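Local coordinates for protein excinuclease ABC, subunit A. (PDB 2VF7) that probably binds DNA and hydrolyses ATP in the recognition of damaged DNA, as a zinc-containing UvrA-family member of the ABC superfamily, at residues P152-L157 against E285-C290. The protein carries 1 engineered substitution. Sequence-based numbering, arbitrary orientation.
Sequences PECHGL and EECPLC. With ZN (zinc ion), chain F.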
loop_
_atom_site.group_PDB
_atom_site.type_symbol
_atom_site.label_atom_id
_atom_site.label_comp_id
_atom_site.label_asym_id
_atom_site.label_seq_id
_atom_site.Cartn_x
_atom_site.Cartn_y
_atom_site.Cartn_z
ATOM N N PRO A 152 17.775 26.843 3.495
ATOM C CA PRO A 152 16.580 27.590 3.949
ATOM C C PRO A 152 16.048 28.675 2.981
ATOM O O PRO A 152 14.880 29.074 3.098
ATOM C CB PRO A 152 17.034 28.234 5.269
ATOM C CG PRO A 152 18.357 27.587 5.617
ATOM C CD PRO A 152 18.959 27.140 4.323
ATOM N N GLU A 153 16.894 29.147 2.059
ATOM C CA GLU A 153 16.509 30.123 1.022
ATOM C C GLU A 153 15.571 29.546 -0.052
ATOM O O GLU A 153 14.573 30.171 -0.414
ATOM C CB GLU A 153 17.761 30.689 0.341
ATOM C CG GLU A 153 18.229 32.032 0.863
ATOM C CD GLU A 153 18.193 33.143 -0.187
ATOM O OE1 GLU A 153 17.182 33.279 -0.908
ATOM O OE2 GLU A 153 19.190 33.892 -0.279
ATOM N N CYS A 154 15.907 28.366 -0.569
ATOM C CA CYS A 154 15.170 27.777 -1.685
ATOM C C CYS A 154 14.411 26.539 -1.241
ATOM O O CYS A 154 13.511 26.071 -1.942
ATOM C CB CYS A 154 16.117 27.453 -2.843
ATOM S SG CYS A 154 17.520 26.394 -2.409
ATOM N N HIS A 155 14.765 26.054 -0.050
ATOM C CA HIS A 155 14.234 24.813 0.542
ATOM C C HIS A 155 14.634 23.587 -0.268
ATOM O O HIS A 155 13.831 22.668 -0.465
ATOM C CB HIS A 155 12.715 24.866 0.756
ATOM C CG HIS A 155 12.262 26.005 1.612
ATOM N ND1 HIS A 155 11.462 27.022 1.134
ATOM C CD2 HIS A 155 12.500 26.294 2.914
ATOM C CE1 HIS A 155 11.225 27.887 2.104
ATOM N NE2 HIS A 155 11.843 27.469 3.197
ATOM N N GLY A 156 15.878 23.593 -0.741
ATOM C CA GLY A 156 16.445 22.465 -1.462
ATOM C C GLY A 156 16.165 22.440 -2.948
ATOM O O GLY A 156 16.513 21.468 -3.615
ATOM N N LEU A 157 15.536 23.501 -3.467
ATOM C CA LEU A 157 15.169 23.581 -4.894
ATOM C C LEU A 157 16.284 24.140 -5.781
ATOM O O LEU A 157 16.305 23.882 -6.987
ATOM C CB LEU A 157 13.880 24.386 -5.108
ATOM C CG LEU A 157 12.527 23.865 -4.604
ATOM C CD1 LEU A 157 11.430 24.773 -5.120
ATOM C CD2 LEU A 157 12.236 22.417 -5.008
ATOM N N GLU A 285 15.030 32.511 -10.666
ATOM C CA GLU A 285 16.379 32.982 -10.382
ATOM C C GLU A 285 17.120 31.908 -9.598
ATOM O O GLU A 285 16.509 31.131 -8.866
ATOM C CB GLU A 285 16.312 34.272 -9.559
ATOM C CG GLU A 285 17.642 34.967 -9.333
ATOM C CD GLU A 285 18.123 35.726 -10.558
ATOM O OE1 GLU A 285 19.218 35.407 -11.077
ATOM O OE2 GLU A 285 17.391 36.633 -11.004
ATOM N N GLU A 286 18.435 31.860 -9.751
ATOM C CA GLU A 286 19.248 30.930 -8.977
ATOM C C GLU A 286 19.358 31.394 -7.524
ATOM O O GLU A 286 19.635 32.575 -7.251
ATOM C CB GLU A 286 20.640 30.751 -9.595
ATOM C CG GLU A 286 20.646 30.569 -11.118
ATOM C CD GLU A 286 20.780 31.891 -11.882
ATOM O OE1 GLU A 286 21.880 32.504 -11.843
ATOM O OE2 GLU A 286 19.791 32.313 -12.527
ATOM N N CYS A 287 19.114 30.461 -6.604
ATOM C CA CYS A 287 19.352 30.663 -5.175
ATOM C C CYS A 287 20.740 31.253 -4.955
ATOM O O CYS A 287 21.692 30.776 -5.562
ATOM C CB CYS A 287 19.264 29.326 -4.457
ATOM S SG CYS A 287 19.481 29.422 -2.707
ATOM N N PRO A 288 20.854 32.315 -4.125
ATOM C CA PRO A 288 22.150 32.951 -3.833
ATOM C C PRO A 288 22.921 32.399 -2.619
ATOM O O PRO A 288 24.123 32.627 -2.520
ATOM C CB PRO A 288 21.777 34.424 -3.615
ATOM C CG PRO A 288 20.279 34.435 -3.323
ATOM C CD PRO A 288 19.753 33.025 -3.451
ATOM N N LEU A 289 22.245 31.687 -1.715
ATOM C CA LEU A 289 22.914 31.013 -0.586
ATOM C C LEU A 289 23.570 29.675 -1.002
ATOM O O LEU A 289 24.497 29.203 -0.356
ATOM C CB LEU A 289 21.941 30.814 0.593
ATOM C CG LEU A 289 22.505 30.281 1.923
ATOM C CD1 LEU A 289 23.259 31.358 2.707
ATOM C CD2 LEU A 289 21.410 29.666 2.786
ATOM N N CYS A 290 23.060 29.068 -2.070
ATOM C CA CYS A 290 23.651 27.863 -2.657
ATOM C C CYS A 290 23.577 27.977 -4.187
ATOM O O CYS A 290 22.605 27.531 -4.827
ATOM C CB CYS A 290 22.949 26.602 -2.135
ATOM S SG CYS A 290 21.133 26.573 -2.321
HETATM ZN ZN ZN F . 19.413 27.508 -1.859
#
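Glu-153 lays its aliphatic chain across Leu-289 and sets its carboxylate beside the CG-CD edge of Pro-288, next to a Cys4 zinc site built from two CxxC motifs. Cys-154 belongs to the first motif, Cys-287 and Cys-290 to the second, and Cys-151 supplies the fourth sulfur. No hydrogen bond links 152-157 with 285-290, so the metal is their chief bond: zinc is coordinated by SG of Cys-154 (2.3 Å), SG of Cys-287 (2.1 Å) and SG of Cys-290 (2.0 Å). Cysteine suits these places because its soft sulfur, probably as thiolate, binds zinc strongly. The two sulfurs of the second motif reach the ion by different rotations, SG of Cys-287 standing anti to its own N (chi1 -178°) while that of Cys-290 sits between N and the carbonyl carbon (chi1 53°). CG of Glu-153 rests 3.9 Å from Leu-289 CB, and its CB also covers the sulfur of Cys-287. At the proline, Glu-153 OE2 is 3.3 Å from Pro-288 CG and equally near CD; the glutamate is exposed, so its charge can face solvent. Elsewhere Pro-152 CD meets Leu-289 CD2 at 3.8 Å, the two side chains crossing at about a right angle, and Leu-289 also touches Cys-151; proline and leucine here offer hydrocarbon surface beside the site. The site ties the loop before strand 159-162 to the end of strand 283-286, its partner in a two-stranded antiparallel sheet, probably helping to hold together the two ends of the long insertion between them, which includes the UvrA DNA-binding domain. Within the second motif, the amide N of Cys-290 turns back to Cys-287 SG in a weak 3.7 Å hydrogen bond.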